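PDB 2IPI: aclacinomycin-N/aclacinomycin-A oxidase, which oxidises the terminal sugar of aclacinomycins in the last two steps of their biosynthesis, using a bicovalently bound FAD and molecular oxygen. Local coordinates for residues 161-164 with 165-169; 409-413 with 414-418. All blocks are in the same frame, centred on the assembly; numbering follows the deposited sequence.

Contact 1: residues 161-164 with 165-169; sequences GGYG and PLSRR. With FAD (flavin-adenine dinucleotide), chain F.
Gly164 and Ser167 are bonded to each other twice, once through the serine side chain and once through its backbone. The hydroxyl OG of Ser167 accepts a hydrogen bond from the amide N of Gly164, with N to OG at 2.9 Å and an N-H...O angle of 161°. In return Ser167 N donates to Gly164 O over 3.1 Å, which closes a type I beta turn from Gly164 to Ser167; the donor sits well above the carbonyl plane. With OG beside its own backbone N and opposite the carbonyl carbon (chi1 -56°), the serine hydroxyl is directed back at the glycine amide. A weak bond links the same OG to Gly171 O.

Tyr163 packs against this hydroxyl: its CB lies 3.3 Å from Ser167 OG, which sits at the edge of the phenol ring, near its plane.

This turn leads out of the flavin site of a PCMH-type FAD-binding domain. A Schellman motif with Gly161 at positive phi ends the preceding helix, and Leu166 is the N-cap residue of helix 167-170.

On the cofactor side the backbone of Tyr163 reads the pyrimidine edge of the isoalloxazine: its N donates to FAD O2 at 2.9 Å, and its O accepts from FAD N3 at 2.8 Å. Gly162 CA comes within 2.9 Å of FAD O2. The ring of Tyr163 meets Tyr399 edge-to-face and touches the bound anthracycline as well as the catalytic Tyr397 and Tyr469.

Water 1 accepts from Arg168 N at 2.9 Å and donates, weakly, to Pro165 O.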
loop_
_atom_site.group_PDB
_atom_site.type_symbol
_atom_site.label_atom_id
_atom_site.label_comp_id
_atom_site.label_asym_id
_atom_site.label_seq_id
_atom_site.Cartn_x
_atom_site.Cartn_y
_atom_site.Cartn_z
ATOM N N GLY A 161 2.627 5.969 -0.798
ATOM C CA GLY A 161 3.577 5.263 -1.594
ATOM C C GLY A 161 3.292 3.827 -1.924
ATOM O O GLY A 161 4.260 3.065 -1.966
ATOM N N GLY A 162 2.030 3.503 -2.133
ATOM C CA GLY A 162 1.605 2.215 -2.635
ATOM C C GLY A 162 2.561 1.751 -3.736
ATOM O O GLY A 162 2.990 2.553 -4.574
ATOM N N TYR A 163 2.913 0.484 -3.684
ATOM C CA TYR A 163 3.870 -0.169 -4.552
ATOM C C TYR A 163 3.172 -1.352 -5.213
ATOM O O TYR A 163 2.111 -1.797 -4.780
ATOM C CB TYR A 163 5.079 -0.640 -3.729
ATOM C CG TYR A 163 4.874 -2.009 -3.118
ATOM C CD1 TYR A 163 5.482 -3.126 -3.686
ATOM C CD2 TYR A 163 4.083 -2.205 -1.995
ATOM C CE1 TYR A 163 5.301 -4.381 -3.139
ATOM C CE2 TYR A 163 3.894 -3.458 -1.442
ATOM C CZ TYR A 163 4.512 -4.544 -2.023
ATOM O OH TYR A 163 4.344 -5.795 -1.486
ATOM N N GLY A 164 3.792 -1.897 -6.254
ATOM C CA GLY A 164 3.191 -3.066 -6.891
ATOM C C GLY A 164 4.214 -3.896 -7.630
ATOM O O GLY A 164 5.393 -3.822 -7.289
ATOM N N PRO A 165 3.732 -4.667 -8.591
ATOM C CA PRO A 165 4.551 -5.609 -9.361
ATOM C C PRO A 165 5.659 -4.972 -10.183
ATOM O O PRO A 165 6.694 -5.578 -10.497
ATOM C CB PRO A 165 3.507 -6.242 -10.297
ATOM C CG PRO A 165 2.214 -6.102 -9.557
ATOM C CD PRO A 165 2.304 -4.702 -8.988
ATOM N N LEU A 166 5.495 -3.701 -10.565
ATOM C CA LEU A 166 6.569 -3.064 -11.336
ATOM C C LEU A 166 7.481 -2.226 -10.468
ATOM O O LEU A 166 8.369 -1.541 -10.985
ATOM C CB LEU A 166 5.986 -2.233 -12.493
ATOM C CG LEU A 166 5.182 -2.993 -13.543
ATOM C CD1 LEU A 166 4.556 -2.071 -14.582
ATOM C CD2 LEU A 166 6.021 -4.042 -14.255
ATOM N N SER A 167 7.337 -2.249 -9.130
ATOM C CA SER A 167 8.239 -1.367 -8.365
ATOM C C SER A 167 9.714 -1.732 -8.541
ATOM O O SER A 167 10.562 -0.860 -8.733
ATOM C CB SER A 167 7.895 -1.376 -6.877
ATOM O OG SER A 167 6.532 -1.015 -6.702
ATOM N N ARG A 168 10.006 -3.026 -8.480
ATOM C CA ARG A 168 11.346 -3.537 -8.693
ATOM C C ARG A 168 12.045 -2.908 -9.901
ATOM O O ARG A 168 13.233 -2.626 -9.803
ATOM C CB ARG A 168 11.326 -5.067 -8.901
ATOM C CG ARG A 168 11.445 -5.818 -7.581
ATOM C CD ARG A 168 12.446 -6.956 -7.677
ATOM N NE ARG A 168 11.864 -8.213 -8.086
ATOM C CZ ARG A 168 12.528 -9.302 -8.452
ATOM N NH1 ARG A 168 13.860 -9.351 -8.486
ATOM N NH2 ARG A 168 11.828 -10.380 -8.799
ATOM N N ARG A 169 11.266 -2.702 -10.951
ATOM C CA ARG A 169 11.629 -2.230 -12.286
ATOM C C ARG A 169 11.688 -0.692 -12.362
ATOM O O ARG A 169 12.641 -0.141 -12.929
ATOM C CB ARG A 169 10.706 -2.766 -13.387
ATOM C CG ARG A 169 9.426 -2.037 -13.744
ATOM C CD ARG A 169 8.789 -2.442 -15.056
ATOM N NE ARG A 169 9.367 -1.800 -16.219
ATOM C CZ ARG A 169 8.726 -1.109 -17.166
ATOM N NH1 ARG A 169 7.425 -0.946 -17.119
ATOM N NH2 ARG A 169 9.416 -0.582 -18.175
HETATM P PA FAD F . -9.393 5.109 1.791
HETATM O O1A FAD F . -9.944 4.452 2.910
HETATM O O2A FAD F . -10.385 5.948 1.121
HETATM O O5B FAD F . -8.134 5.961 2.195
HETATM C C5B FAD F . -7.115 5.460 2.962
HETATM C C4B FAD F . -6.408 6.590 3.706
HETATM O O4B FAD F . -6.170 7.645 2.815
HETATM C C3B FAD F . -7.313 7.198 4.794
HETATM O O3B FAD F . -6.555 7.760 5.802
HETATM C C2B FAD F . -8.038 8.311 4.057
HETATM O O2B FAD F . -8.543 9.338 4.866
HETATM C C1B FAD F . -6.935 8.757 3.123
HETATM N N9A FAD F . -7.422 9.482 1.933
HETATM C C8A FAD F . -8.349 9.068 1.060
HETATM N N7A FAD F . -8.518 9.970 0.104
HETATM C C5A FAD F . -7.707 10.990 0.383
HETATM C C6A FAD F . -7.455 12.198 -0.256
HETATM N N6A FAD F . -8.040 12.434 -1.367
HETATM N N1A FAD F . -6.560 13.030 0.248
HETATM C C2A FAD F . -5.913 12.684 1.336
HETATM N N3A FAD F . -6.113 11.539 1.963
HETATM C C4A FAD F . -7.002 10.706 1.515
HETATM N N1 FAD F . -1.053 -1.103 -1.119
HETATM C C2 FAD F . 0.137 -1.183 -1.802
HETATM O O2 FAD F . 1.022 -0.463 -1.628
HETATM N N3 FAD F . 0.272 -2.169 -2.740
HETATM C C4 FAD F . -0.741 -3.070 -3.016
HETATM O O4 FAD F . -0.600 -3.853 -3.912
HETATM C C4X FAD F . -1.951 -2.967 -2.327
HETATM N N5 FAD F . -2.977 -3.842 -2.535
HETATM C C5X FAD F . -4.175 -3.701 -1.915
HETATM C C6 FAD F . -5.239 -4.554 -2.217
HETATM C C7 FAD F . -6.417 -4.429 -1.541
HETATM C C7M FAD F . -7.544 -5.298 -1.994
HETATM C C8 FAD F . -6.608 -3.396 -0.618
HETATM C C8M FAD F . -8.003 -3.085 -0.124
HETATM C C9 FAD F . -5.541 -2.564 -0.363
HETATM C C9A FAD F . -4.313 -2.704 -0.960
HETATM N N10 FAD F . -3.257 -1.864 -0.663
HETATM C C10 FAD F . -2.098 -1.963 -1.373
HETATM C "C1'" FAD F . -3.142 -1.198 0.670
HETATM C "C2'" FAD F . -3.772 0.192 0.779
HETATM O "O2'" FAD F . -4.965 0.316 1.480
HETATM C "C3'" FAD F . -3.920 0.911 -0.541
HETATM O "O3'" FAD F . -2.706 1.009 -1.220
HETATM C "C4'" FAD F . -4.641 2.242 -0.167
HETATM O "O4'" FAD F . -4.503 2.643 1.136
HETATM C "C5'" FAD F . -6.116 2.397 -0.451
HETATM O "O5'" FAD F . -6.506 3.719 -0.283
HETATM P P FAD F . -8.020 4.027 -0.514
HETATM O O1P FAD F . -8.189 5.284 -1.148
HETATM O O2P FAD F . -8.564 2.961 -1.236
HETATM O O3P FAD F . -8.750 3.972 0.888
HETATM O O HOH W 1 8.309 -5.382 -8.157
#

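Contact 2: residues 409-413 with 414-418; sequences TATAT and AQRDS
Contact 2 is a local fold-back within the loop that joins strands 391-398 and 420-428 of the seven-stranded antiparallel sheet, where the chain turns at Gln415, centre of an inverse gamma turn, and Arg416 reaches back over Thr413. Arg416 NE donates to Thr413 O at 3.1 Å with an N-H...O angle of 158°, though Thr413 O sits too close to a neighbour in the model, so its place is less sure. A bend at chi2 (-69°) brings the arginine chain round to the threonine, and the hydroxyl OG1 of Thr413 then lies oblique to the guanidinium, 2.8 Å from Arg416 NH2. Thr411 crosses the arginine at about a right angle, on the edge of the guanidinium. Thr411 OG1 is hydrogen-bonded to Thr212 OG1.

The arginine has stronger partners beyond the loop: NH1 forms a salt bridge with Asp175 and a hydrogen bond to Val403 O. The buried charge thus ties the loop to the segment just ahead of strand 177-185, in the FAD-binding part of the chain. On the backbone flanking Thr413, water 2 forms a bridge, donating to Ala412 O at 3.3 Å and accepting from Ala414 N at 2.9 Å.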
loop_
_atom_site.group_PDB
_atom_site.type_symbol
_atom_site.label_atom_id
_atom_site.label_comp_id
_atom_site.label_asym_id
_atom_site.label_seq_id
_atom_site.Cartn_x
_atom_site.Cartn_y
_atom_site.Cartn_z
ATOM N N THR A 409 16.220 9.970 2.220
ATOM C CA THR A 409 15.779 11.315 2.482
ATOM C C THR A 409 15.226 12.022 1.251
ATOM O O THR A 409 14.902 13.191 1.399
ATOM C CB THR A 409 16.985 12.129 3.000
ATOM O OG1 THR A 409 16.592 13.483 3.242
ATOM C CG2 THR A 409 18.064 12.162 1.924
ATOM N N ALA A 410 15.145 11.395 0.085
ATOM C CA ALA A 410 14.816 12.096 -1.147
ATOM C C ALA A 410 13.316 12.147 -1.376
ATOM O O ALA A 410 12.847 12.979 -2.160
ATOM C CB ALA A 410 15.494 11.441 -2.342
ATOM N N THR A 411 12.578 11.328 -0.649
ATOM C CA THR A 411 11.117 11.254 -0.652
ATOM C C THR A 411 10.611 11.083 0.769
ATOM O O THR A 411 11.486 11.023 1.641
ATOM C CB THR A 411 10.760 10.067 -1.569
ATOM O OG1 THR A 411 9.457 10.128 -2.125
ATOM C CG2 THR A 411 10.827 8.817 -0.727
ATOM N N ALA A 412 9.330 10.992 1.072
ATOM C CA ALA A 412 8.790 10.708 2.389
ATOM C C ALA A 412 8.458 9.218 2.526
ATOM O O ALA A 412 7.706 8.805 3.404
ATOM C CB ALA A 412 7.559 11.542 2.736
ATOM N N THR A 413 9.012 8.442 1.607
ATOM C CA THR A 413 9.141 7.000 1.738
ATOM C C THR A 413 10.618 6.679 2.007
ATOM O O THR A 413 11.450 6.677 1.088
ATOM C CB THR A 413 8.688 6.174 0.529
ATOM O OG1 THR A 413 9.603 6.314 -0.551
ATOM C CG2 THR A 413 7.352 6.672 0.038
ATOM N N ALA A 414 10.869 6.448 3.290
ATOM C CA ALA A 414 12.236 6.301 3.769
ATOM C C ALA A 414 12.834 4.941 3.453
ATOM O O ALA A 414 14.022 4.829 3.156
ATOM C CB ALA A 414 12.275 6.537 5.276
ATOM N N GLN A 415 12.023 3.900 3.520
ATOM C CA GLN A 415 12.555 2.540 3.429
ATOM C C GLN A 415 13.172 2.260 2.072
ATOM O O GLN A 415 12.529 1.761 1.163
ATOM C CB GLN A 415 11.426 1.553 3.746
ATOM C CG GLN A 415 11.013 1.574 5.209
ATOM C CD GLN A 415 9.888 2.539 5.518
ATOM O OE1 GLN A 415 9.441 2.647 6.672
ATOM N NE2 GLN A 415 9.391 3.251 4.505
ATOM N N ARG A 416 14.456 2.588 1.910
ATOM C CA ARG A 416 15.084 2.395 0.603
ATOM C C ARG A 416 16.229 1.400 0.641
ATOM O O ARG A 416 17.184 1.540 -0.121
ATOM C CB ARG A 416 15.542 3.756 0.047
ATOM C CG ARG A 416 14.373 4.720 -0.112
ATOM C CD ARG A 416 13.403 4.322 -1.223
ATOM N NE ARG A 416 12.485 5.431 -1.499
ATOM C CZ ARG A 416 11.925 5.669 -2.684
ATOM N NH1 ARG A 416 12.186 4.874 -3.707
ATOM N NH2 ARG A 416 11.105 6.710 -2.824
ATOM N N ASP A 417 16.172 0.370 1.488
ATOM C CA ASP A 417 17.255 -0.638 1.424
ATOM C C ASP A 417 16.729 -1.942 2.035
ATOM O O ASP A 417 17.388 -2.540 2.879
ATOM C CB ASP A 417 18.524 -0.155 2.095
ATOM C CG ASP A 417 19.717 -1.083 2.065
ATOM O OD1 ASP A 417 20.332 -1.324 3.128
ATOM O OD2 ASP A 417 20.095 -1.619 1.000
ATOM N N SER A 418 15.544 -2.320 1.562
ATOM C CA SER A 418 14.897 -3.569 1.926
ATOM C C SER A 418 14.822 -4.504 0.715
ATOM O O SER A 418 14.783 -4.050 -0.432
ATOM C CB SER A 418 13.510 -3.334 2.515
ATOM O OG SER A 418 13.615 -2.685 3.779
HETATM O O HOH W 2 8.618 6.094 5.044
#

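In the fold
Both contacts are buried short-range turns, in series along the chain, with centres 13 Å apart; their nearest atoms come within about 4 Å without touching. What separates them is distance from the cofactor. Contact 1 meets the flavin directly, and its polar links to it are made by the backbone of Tyr163, with one neutral hydroxyl adding a second bond across the turn. In contact 2, where the Thr413 side chain stays about 10 Å from FAD, a buried arginine and its carboxylate partner, remote in sequence, take the leading part. Each also links the FAD-binding region to the part built on the seven-stranded sheet: Tyr163 packs on strand 391-398, while 409-418 follows that strand and reaches Asp175 through Arg416.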